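Local coordinates for glutaredoxin related protein (Sulfolobus solfataricus, PDB 4MNN) that probably catalyses thiol-disulfide exchange as an atypical protein disulfide oxidoreductase of the glutaredoxin family, built on a thioredoxin-like fold, at residues I21-C24 with N25-L29; F30-F33 with K34-V37; N87-E90 with R91-E94; E140-E143 with E144-K147. One frame throughout, in Å; residues are numbered along the deposited sequence.

Contact 1 of 4, residues I21-C24 with N25-L29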
loop_
_atom_site.group_PDB
_atom_site.type_symbol
_atom_site.label_atom_id
_atom_site.label_comp_id
_atom_site.label_asym_id
_atom_site.label_seq_id
_atom_site.Cartn_x
_atom_site.Cartn_y
_atom_site.Cartn_z
ATOM N N ILE A 21 -10.832 -1.789 -4.756
ATOM C CA ILE A 21 -10.159 -2.224 -3.537
ATOM C C ILE A 21 -10.718 -3.580 -3.136
ATOM O O ILE A 21 -11.939 -3.744 -3.128
ATOM C CB ILE A 21 -10.446 -1.236 -2.376
ATOM C CG1 ILE A 21 -9.620 0.031 -2.560
ATOM C CG2 ILE A 21 -10.196 -1.886 -1.019
ATOM C CD1 ILE A 21 -10.035 1.137 -1.625
ATOM N N GLN A 22 -9.850 -4.554 -2.854
ATOM C CA GLN A 22 -10.341 -5.836 -2.366
ATOM C C GLN A 22 -9.855 -5.870 -0.931
ATOM O O GLN A 22 -8.677 -5.647 -0.664
ATOM C CB GLN A 22 -9.735 -7.016 -3.110
ATOM C CG GLN A 22 -9.992 -7.001 -4.597
ATOM C CD GLN A 22 -9.496 -8.280 -5.243
ATOM O OE1 GLN A 22 -8.430 -8.774 -4.895
ATOM N NE2 GLN A 22 -10.262 -8.816 -6.175
ATOM N N GLN A 23 -10.731 -6.175 0.010
ATOM C CA GLN A 23 -10.256 -6.161 1.385
ATOM C C GLN A 23 -10.928 -7.197 2.233
ATOM O O GLN A 23 -11.949 -7.719 1.833
ATOM C CB GLN A 23 -10.593 -4.804 2.013
ATOM C CG GLN A 23 -12.111 -4.559 2.210
ATOM C CD GLN A 23 -12.645 -5.079 3.562
ATOM O OE1 GLN A 23 -11.939 -5.057 4.585
ATOM N NE2 GLN A 23 -13.894 -5.524 3.572
ATOM N N CYS A 24 -10.337 -7.493 3.389
ATOM C CA CYS A 24 -11.027 -8.330 4.354
ATOM C C CYS A 24 -10.590 -7.942 5.749
ATOM O O CYS A 24 -9.466 -7.464 5.978
ATOM C CB CYS A 24 -10.826 -9.819 4.123
ATOM S SG CYS A 24 -9.102 -10.236 3.876
ATOM N N ASN A 25 -11.519 -8.110 6.680
ATOM C CA ASN A 25 -11.313 -7.812 8.078
ATOM C C ASN A 25 -11.118 -6.326 8.390
ATOM O O ASN A 25 -10.583 -5.969 9.426
ATOM C CB ASN A 25 -10.162 -8.668 8.629
ATOM C CG ASN A 25 -10.468 -10.182 8.575
ATOM O OD1 ASN A 25 -11.472 -10.622 7.980
ATOM N ND2 ASN A 25 -9.587 -10.986 9.187
ATOM N N GLY A 26 -11.558 -5.464 7.484
ATOM C CA GLY A 26 -11.473 -4.042 7.761
ATOM C C GLY A 26 -12.795 -3.469 7.309
ATOM O O GLY A 26 -12.861 -2.321 6.873
ATOM N N ASP A 27 -13.864 -4.263 7.470
ATOM C CA ASP A 27 -15.187 -3.874 6.965
ATOM C C ASP A 27 -15.691 -2.516 7.407
ATOM O O ASP A 27 -16.194 -1.763 6.589
ATOM C CB ASP A 27 -16.291 -4.890 7.362
ATOM C CG ASP A 27 -16.088 -6.282 6.774
ATOM O OD1 ASP A 27 -15.091 -6.505 6.052
ATOM O OD2 ASP A 27 -16.951 -7.168 7.046
ATOM N N SER A 28 -15.579 -2.199 8.697
ATOM C CA SER A 28 -16.165 -0.949 9.162
ATOM C C SER A 28 -15.494 0.277 8.596
ATOM O O SER A 28 -16.096 1.351 8.557
ATOM C CB SER A 28 -16.209 -0.914 10.699
ATOM O OG SER A 28 -14.915 -1.037 11.227
ATOM N N LEU A 29 -14.254 0.127 8.134
ATOM C CA LEU A 29 -13.549 1.249 7.529
ATOM C C LEU A 29 -13.921 1.353 6.044
ATOM O O LEU A 29 -14.364 2.414 5.546
ATOM C CB LEU A 29 -12.025 1.082 7.653
ATOM C CG LEU A 29 -11.207 2.110 6.826
ATOM C CD1 LEU A 29 -11.297 3.513 7.473
ATOM C CD2 LEU A 29 -9.718 1.664 6.793
#

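Contact 2 of 4, residues F30-F33 with K34-V37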
loop_
_atom_site.group_PDB
_atom_site.type_symbol
_atom_site.label_atom_id
_atom_site.label_comp_id
_atom_site.label_asym_id
_atom_site.label_seq_id
_atom_site.Cartn_x
_atom_site.Cartn_y
_atom_site.Cartn_z
ATOM N N PHE A 30 -13.763 0.240 5.339
ATOM C CA PHE A 30 -14.007 0.234 3.912
ATOM C C PHE A 30 -15.448 0.357 3.439
ATOM O O PHE A 30 -15.691 0.686 2.274
ATOM C CB PHE A 30 -13.318 -0.992 3.340
ATOM C CG PHE A 30 -11.837 -0.862 3.338
ATOM C CD1 PHE A 30 -11.047 -1.659 4.154
ATOM C CD2 PHE A 30 -11.227 0.146 2.560
ATOM C CE1 PHE A 30 -9.633 -1.459 4.225
ATOM C CE2 PHE A 30 -9.850 0.345 2.626
ATOM C CZ PHE A 30 -9.055 -0.446 3.451
ATOM N N HIS A 31 -16.404 0.105 4.331
ATOM C CA HIS A 31 -17.829 0.259 3.982
ATOM C C HIS A 31 -18.023 1.722 3.492
ATOM O O HIS A 31 -18.758 1.983 2.540
ATOM C CB HIS A 31 -18.689 -0.021 5.224
ATOM C CG HIS A 31 -20.170 0.095 4.999
ATOM N ND1 HIS A 31 -20.836 1.291 5.060
ATOM C CD2 HIS A 31 -21.110 -0.847 4.721
ATOM C CE1 HIS A 31 -22.124 1.098 4.825
ATOM N NE2 HIS A 31 -22.313 -0.194 4.614
ATOM N N GLU A 32 -17.341 2.665 4.132
ATOM C CA GLU A 32 -17.431 4.080 3.733
ATOM C C GLU A 32 -16.795 4.323 2.348
ATOM O O GLU A 32 -17.280 5.153 1.565
ATOM C CB GLU A 32 -16.712 4.964 4.775
ATOM C CG GLU A 32 -16.931 6.480 4.629
ATOM C CD GLU A 32 -18.397 6.876 4.784
ATOM O OE1 GLU A 32 -19.189 6.045 5.264
ATOM O OE2 GLU A 32 -18.759 8.023 4.432
ATOM N N PHE A 33 -15.717 3.604 2.038
ATOM C CA PHE A 33 -15.041 3.761 0.730
ATOM C C PHE A 33 -15.977 3.376 -0.409
ATOM O O PHE A 33 -15.883 3.879 -1.523
ATOM C CB PHE A 33 -13.801 2.850 0.655
ATOM C CG PHE A 33 -12.605 3.362 1.400
ATOM C CD1 PHE A 33 -12.619 3.508 2.786
ATOM C CD2 PHE A 33 -11.449 3.691 0.709
ATOM C CE1 PHE A 33 -11.508 3.958 3.473
ATOM C CE2 PHE A 33 -10.304 4.156 1.410
ATOM C CZ PHE A 33 -10.341 4.288 2.788
ATOM N N LYS A 34 -16.862 2.434 -0.128
ATOM C CA LYS A 34 -17.798 1.939 -1.109
ATOM C C LYS A 34 -18.671 3.058 -1.684
ATOM O O LYS A 34 -19.198 2.950 -2.794
ATOM C CB LYS A 34 -18.655 0.847 -0.446
ATOM C CG LYS A 34 -18.874 -0.373 -1.283
ATOM C CD LYS A 34 -19.642 -1.414 -0.504
ATOM C CE LYS A 34 -20.294 -2.419 -1.444
ATOM N NZ LYS A 34 -19.268 -3.070 -2.303
ATOM N N ASN A 35 -18.786 4.162 -0.946
ATOM C CA ASN A 35 -19.605 5.269 -1.413
ATOM C C ASN A 35 -18.912 5.917 -2.587
ATOM O O ASN A 35 -19.554 6.585 -3.388
ATOM C CB ASN A 35 -19.834 6.325 -0.304
ATOM C CG ASN A 35 -20.430 5.740 0.966
ATOM O OD1 ASN A 35 -21.326 4.891 0.928
ATOM N ND2 ASN A 35 -19.943 6.200 2.106
ATOM N N TYR A 36 -17.602 5.684 -2.729
ATOM C CA TYR A 36 -16.821 6.307 -3.797
ATOM C C TYR A 36 -16.105 5.434 -4.799
ATOM O O TYR A 36 -15.874 5.870 -5.922
ATOM C CB TYR A 36 -15.764 7.273 -3.205
ATOM C CG TYR A 36 -16.328 8.157 -2.133
ATOM C CD1 TYR A 36 -16.169 7.846 -0.794
ATOM C CD2 TYR A 36 -17.154 9.227 -2.464
ATOM C CE1 TYR A 36 -16.826 8.559 0.190
ATOM C CE2 TYR A 36 -17.815 9.950 -1.493
ATOM C CZ TYR A 36 -17.658 9.615 -0.173
ATOM O OH TYR A 36 -18.357 10.309 0.795
ATOM N N VAL A 37 -15.691 4.230 -4.402
ATOM C CA VAL A 37 -14.969 3.333 -5.311
ATOM C C VAL A 37 -15.518 1.921 -5.163
ATOM O O VAL A 37 -16.262 1.644 -4.226
ATOM C CB VAL A 37 -13.450 3.282 -5.030
ATOM C CG1 VAL A 37 -12.820 4.669 -5.241
ATOM C CG2 VAL A 37 -13.192 2.772 -3.553
HETATM O O HOH W 1 -21.234 2.061 1.719
HETATM O O HOH W 2 -17.599 9.858 3.395
#

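Contact 3 of 4, residues N87-E90 with R91-E94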
loop_
_atom_site.group_PDB
_atom_site.type_symbol
_atom_site.label_atom_id
_atom_site.label_comp_id
_atom_site.label_asym_id
_atom_site.label_seq_id
_atom_site.Cartn_x
_atom_site.Cartn_y
_atom_site.Cartn_z
ATOM N N ASN A 87 4.331 11.667 -8.889
ATOM C CA ASN A 87 5.020 12.906 -8.576
ATOM C C ASN A 87 6.531 12.766 -8.335
ATOM O O ASN A 87 7.189 13.732 -7.951
ATOM C CB ASN A 87 4.321 13.600 -7.401
ATOM C CG ASN A 87 2.895 14.057 -7.768
ATOM O OD1 ASN A 87 2.710 14.878 -8.684
ATOM N ND2 ASN A 87 1.888 13.515 -7.076
ATOM N N LEU A 88 7.081 11.573 -8.556
ATOM C CA LEU A 88 8.526 11.392 -8.400
ATOM C C LEU A 88 9.179 12.136 -9.588
ATOM O O LEU A 88 8.571 12.262 -10.658
ATOM C CB LEU A 88 8.876 9.900 -8.445
ATOM C CG LEU A 88 8.259 9.078 -7.313
ATOM C CD1 LEU A 88 8.693 7.648 -7.436
ATOM C CD2 LEU A 88 8.692 9.625 -5.982
ATOM N N ASP A 89 10.405 12.625 -9.422
ATOM C CA ASP A 89 11.054 13.357 -10.518
ATOM C C ASP A 89 11.540 12.389 -11.608
ATOM O O ASP A 89 11.577 11.176 -11.389
ATOM C CB ASP A 89 12.219 14.213 -9.982
ATOM C CG ASP A 89 13.384 13.379 -9.469
ATOM O OD1 ASP A 89 13.753 13.570 -8.290
ATOM O OD2 ASP A 89 13.939 12.536 -10.232
ATOM N N GLU A 90 11.916 12.923 -12.765
ATOM C CA GLU A 90 12.339 12.098 -13.896
ATOM C C GLU A 90 13.493 11.140 -13.618
ATOM O O GLU A 90 13.519 10.050 -14.158
ATOM C CB GLU A 90 12.711 12.984 -15.090
ATOM C CG GLU A 90 11.677 14.047 -15.419
ATOM C CD GLU A 90 12.020 14.865 -16.683
ATOM O OE1 GLU A 90 11.313 15.865 -16.945
ATOM O OE2 GLU A 90 12.973 14.513 -17.415
ATOM N N ARG A 91 14.448 11.540 -12.799
ATOM C CA ARG A 91 15.571 10.660 -12.519
ATOM C C ARG A 91 15.114 9.486 -11.678
ATOM O O ARG A 91 15.482 8.356 -11.966
ATOM C CB ARG A 91 16.701 11.393 -11.804
ATOM C CG ARG A 91 17.367 12.486 -12.617
ATOM C CD ARG A 91 16.867 13.838 -12.127
ATOM N NE ARG A 91 16.286 14.540 -13.239
ATOM C CZ ARG A 91 15.479 15.579 -13.137
ATOM N NH1 ARG A 91 15.136 16.044 -11.951
ATOM N NH2 ARG A 91 15.046 16.152 -14.237
ATOM N N GLU A 92 14.332 9.759 -10.636
ATOM C CA GLU A 92 13.800 8.706 -9.783
ATOM C C GLU A 92 12.943 7.760 -10.611
ATOM O O GLU A 92 13.007 6.543 -10.426
ATOM C CB GLU A 92 12.944 9.283 -8.631
ATOM C CG GLU A 92 13.710 10.165 -7.662
ATOM C CD GLU A 92 12.794 10.907 -6.690
ATOM O OE1 GLU A 92 11.743 11.424 -7.155
ATOM O OE2 GLU A 92 13.133 10.996 -5.476
ATOM N N VAL A 93 12.124 8.296 -11.515
ATOM C CA VAL A 93 11.307 7.423 -12.355
ATOM C C VAL A 93 12.142 6.455 -13.198
ATOM O O VAL A 93 11.872 5.254 -13.246
ATOM C CB VAL A 93 10.404 8.259 -13.285
ATOM C CG1 VAL A 93 9.702 7.349 -14.314
ATOM C CG2 VAL A 93 9.389 8.993 -12.447
ATOM N N GLU A 94 13.153 6.975 -13.895
ATOM C CA GLU A 94 14.001 6.117 -14.706
ATOM C C GLU A 94 14.644 5.040 -13.880
ATOM O O GLU A 94 14.740 3.878 -14.303
ATOM C CB GLU A 94 15.119 6.926 -15.374
ATOM C CG GLU A 94 14.644 7.684 -16.576
ATOM C CD GLU A 94 13.994 6.746 -17.594
ATOM O OE1 GLU A 94 14.732 5.989 -18.274
ATOM O OE2 GLU A 94 12.746 6.766 -17.690
HETATM O O HOH W 3 11.738 9.835 -16.412
#

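Contact 4 of 4, residues E140-E143 with E144-K147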
loop_
_atom_site.group_PDB
_atom_site.type_symbol
_atom_site.label_atom_id
_atom_site.label_comp_id
_atom_site.label_asym_id
_atom_site.label_seq_id
_atom_site.Cartn_x
_atom_site.Cartn_y
_atom_site.Cartn_z
ATOM N N GLU A 140 0.960 -6.496 13.275
ATOM C CA GLU A 140 -0.117 -7.435 12.964
ATOM C C GLU A 140 0.462 -8.707 12.352
ATOM O O GLU A 140 0.107 -9.823 12.747
ATOM C CB GLU A 140 -1.089 -6.746 11.980
ATOM C CG GLU A 140 -2.306 -7.565 11.576
ATOM C CD GLU A 140 -3.174 -7.900 12.767
ATOM O OE1 GLU A 140 -3.403 -6.997 13.592
ATOM O OE2 GLU A 140 -3.616 -9.053 12.867
ATOM N N TYR A 141 1.366 -8.558 11.387
ATOM C CA TYR A 141 1.977 -9.729 10.747
ATOM C C TYR A 141 3.342 -10.014 11.375
ATOM O O TYR A 141 4.406 -9.866 10.734
ATOM C CB TYR A 141 2.086 -9.490 9.236
ATOM C CG TYR A 141 0.742 -9.628 8.543
ATOM C CD1 TYR A 141 -0.256 -8.660 8.691
ATOM C CD2 TYR A 141 0.469 -10.738 7.753
ATOM C CE1 TYR A 141 -1.491 -8.804 8.050
ATOM C CE2 TYR A 141 -0.769 -10.903 7.104
ATOM C CZ TYR A 141 -1.735 -9.939 7.244
ATOM O OH TYR A 141 -2.919 -10.086 6.551
ATOM N N GLU A 142 3.304 -10.422 12.649
ATOM C CA GLU A 142 4.540 -10.705 13.409
ATOM C C GLU A 142 5.412 -11.835 12.858
ATOM O O GLU A 142 6.637 -11.783 12.955
ATOM C CB GLU A 142 4.182 -11.003 14.867
ATOM C CG GLU A 142 3.232 -9.956 15.450
ATOM C CD GLU A 142 2.878 -10.221 16.905
ATOM O OE1 GLU A 142 3.649 -9.825 17.784
ATOM O OE2 GLU A 142 1.830 -10.826 17.161
ATOM N N GLU A 143 4.797 -12.853 12.283
ATOM C CA GLU A 143 5.583 -13.948 11.732
ATOM C C GLU A 143 6.417 -13.487 10.545
ATOM O O GLU A 143 7.601 -13.862 10.399
ATOM C CB GLU A 143 4.656 -15.089 11.305
ATOM C CG GLU A 143 3.997 -15.797 12.482
ATOM C CD GLU A 143 3.022 -16.895 12.029
ATOM O OE1 GLU A 143 3.475 -17.863 11.366
ATOM O OE2 GLU A 143 1.812 -16.779 12.335
ATOM N N GLU A 144 5.785 -12.699 9.674
ATOM C CA GLU A 144 6.494 -12.161 8.533
ATOM C C GLU A 144 7.636 -11.243 9.004
ATOM O O GLU A 144 8.762 -11.298 8.494
ATOM C CB GLU A 144 5.503 -11.401 7.632
ATOM C CG GLU A 144 4.525 -12.354 6.937
ATOM C CD GLU A 144 5.252 -13.331 6.021
ATOM O OE1 GLU A 144 4.808 -14.489 5.890
ATOM O OE2 GLU A 144 6.265 -12.929 5.424
ATOM N N ARG A 145 7.349 -10.408 9.989
ATOM C CA ARG A 145 8.340 -9.473 10.536
ATOM C C ARG A 145 9.597 -10.256 10.966
ATOM O O ARG A 145 10.733 -9.913 10.621
ATOM C CB ARG A 145 7.740 -8.760 11.761
ATOM C CG ARG A 145 8.732 -7.862 12.512
ATOM C CD ARG A 145 8.206 -7.450 13.902
ATOM N NE ARG A 145 8.263 -8.591 14.824
ATOM C CZ ARG A 145 7.372 -8.823 15.790
ATOM N NH1 ARG A 145 6.348 -7.994 15.975
ATOM N NH2 ARG A 145 7.485 -9.901 16.564
ATOM N N ASP A 146 9.378 -11.314 11.727
ATOM C CA ASP A 146 10.501 -12.093 12.230
ATOM C C ASP A 146 11.207 -12.915 11.173
ATOM O O ASP A 146 12.422 -13.116 11.242
ATOM C CB ASP A 146 10.050 -12.937 13.421
ATOM C CG ASP A 146 9.764 -12.084 14.638
ATOM O OD1 ASP A 146 10.404 -11.009 14.760
ATOM O OD2 ASP A 146 8.914 -12.467 15.481
ATOM N N LYS A 147 10.462 -13.342 10.166
ATOM C CA LYS A 147 11.023 -14.130 9.094
ATOM C C LYS A 147 12.122 -13.322 8.406
ATOM O O LYS A 147 13.186 -13.860 8.021
ATOM C CB LYS A 147 9.925 -14.471 8.087
ATOM C CG LYS A 147 10.443 -15.185 6.846
ATOM C CD LYS A 147 9.308 -15.619 5.924
ATOM C CE LYS A 147 9.874 -16.262 4.650
ATOM N NZ LYS A 147 8.789 -16.538 3.665
#

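Contact 1 of 4, residues I21-C24 with N25-L29
Q23, next to last in strand 19-24, folds its amide back over the turn that follows and holds both G26 and D27. Its CG is tucked between the backbone N and the carbonyl carbon (chi1 68°), and a further bend at chi2 presents the amide to residues three and four places on. The tight part of the contact lies here. Q23 OE1 accepts from G26 N at 3.0 Å; the donor sits in the carbonyl plane, yet the bond is bent, with 134° at the hydrogen. Q23 NE2 donates to D27 OD1 at 2.9 Å along a straight line (180°), within the amide plane, and meets the carboxylate on its anti side, somewhat out of its plane. With both ends of the amide engaged, its rotation is fixed. A leucine in place of Q23 would probably leave G26 N without this acceptor and set the D27 carboxylate free to turn. C24 is buried, its SG joined to C45 in a disulfide.

The solvent side is looser. D27 and N25 are exposed; N25 takes a left-handed backbone conformation, which turns the chain out of the strand, and its ND2 is tied to C45 O. The helix then begins, with G26 at its N-cap position and L29 N donating to G26 O at 3.1 Å.

The turn connects the first strand and the helix of a beta-alpha-beta unit completed by strand 38-41. Strand 19-24 runs between 38-41 and 49-54, Q23 NE2 also hydrogen-bonds T41 OG1 of strand 38-41, and the Q23 side chain packs against F30 of helix 27-33.

Contact 2 of 4, residues F30-F33 with K34-V37
With CG anti to the backbone N (chi1 -170°) and a bend at chi2 (62°), E32 doubles its carboxylate back toward N35, whose CG stands beside its own backbone N (chi1 -55°). N35 ND2 thus comes to lie above the carboxylate, 3.2 Å from E32 CD, the amide and carboxylate planes being nearly perpendicular. Two waters extend the polar side. One donates to H31 O and, at 2.9 Å, to N35 OD1; the other accepts from Y36 OH at 2.7 Å and lies doubtfully close to E32 OE2. Along the backbone, K34 N donates to F30 O at 3.2 Å and N35 N to E32 O at 3.1 Å. F33 O takes two donors, Y36 N at 2.8 Å and V37 N at 2.9 Å, as the chain leaves helix 27-33 for strand 38-41. On the apolar side, V37 CG2 lies 4.3 Å from F33 CB, while the F33 ring is buried against helices 4-11 and 71-83. The carbonyls of F30 to F33 are taken up by the N-H groups that follow and, at H31, also by water, while the N35 amide nitrogen above E32 may ease the carboxylate's charge slightly.

Contact 3 of 4, residues N87-E90 with R91-E94
From an extended L88 and D89 the chain turns into helix 90-96, where V93 N donates to D89 O at 2.9 Å and E94 N to E90 O at 3.1 Å. D89, at the N-cap, has CG between the backbone N and the carbonyl carbon (chi1 68°), which points OD2 at the N-H groups of the first turn: it accepts from E92 N at 2.8 Å, nearly straight (170°), on the syn side but tilted out of the carboxylate plane, and more weakly from R91 N. E92 returns the bond, its OE1 accepting from D89 N at 2.9 Å on the anti side. This reciprocal pair is a capping box. Just outside it, L88 CB meets V93 CG2 at 4.1 Å, a hydrophobic staple; L88 packs on F120 and V93 on I127 of helix 114-127. The two capping carboxylates stack almost in parallel, D89 OD1 only 3.2 Å from E92 OE1. Their repulsion is probably eased by the backbone N-H groups each accepts from and by the helix dipole's positive end. R91 lies outside, its guanidinium covered over one face by E90 CB; D89 OD2, 4.1 Å from R91 NH1, sits well off the guanidinium plane, so between these two groups only charge acts.

Contact 4 of 4, residues E140-E143 with E144-K147
Helix 142-147 carries a salt-bridge network in which R145 stands between E142 and D146. R145 has CG anti to the backbone N (chi1 174°) and bends at chi3, which lays the guanidinium alongside E142, with E142 CA and CB over one face. It grips D146 side-on: NE donates to OD1 at 3.2 Å, in the guanidinium plane but from above the carboxylate, and NH2 to OD2 at 3.1 Å on the syn side, with both planes tilted away from the bond. The link to E142 is slacker, a long salt bridge of 3.7 Å from OE1 to R145 NH1, and NH1 also bonds A138 O weakly. A methionine at R145 would probably leave the D146 carboxylate without its two-nitrogen partner and E142 without its counter-charge. Beneath, R145 N donates to Y141 O at 3.1 Å, D146 N to E142 O at 3.0 Å and K147 N to E143 O at 2.9 Å. Y141, at the N-cap, turns its ring edge to E144 CG; its OH binds P48 O. E142, E143 and E144 follow one another in the first turn, where the helix dipole's positive end would probably offset their charge.

In the fold
Contacts 1 and 2 follow one another on helix 27-33, at its start and its exit, and touch through I21 with F33 and V37 and through Q23 with F30. They differ in depth: contact 1 is largely buried, an amide serving a turn beside a disulfide, whereas contact 2 sets two buried phenylalanines beneath a hydrated polar side. Contacts 3 and 4 are surface helix starts, rich in carboxylates; one spends them on capping, the other on ion pairs. Contact 3 lies on the opposite side of the chain's centre from contact 1, their centres about 32 Å apart. Contact 4, in the second thioredoxin-like domain, comes within about 7 Å of contact 1 at nearest atoms.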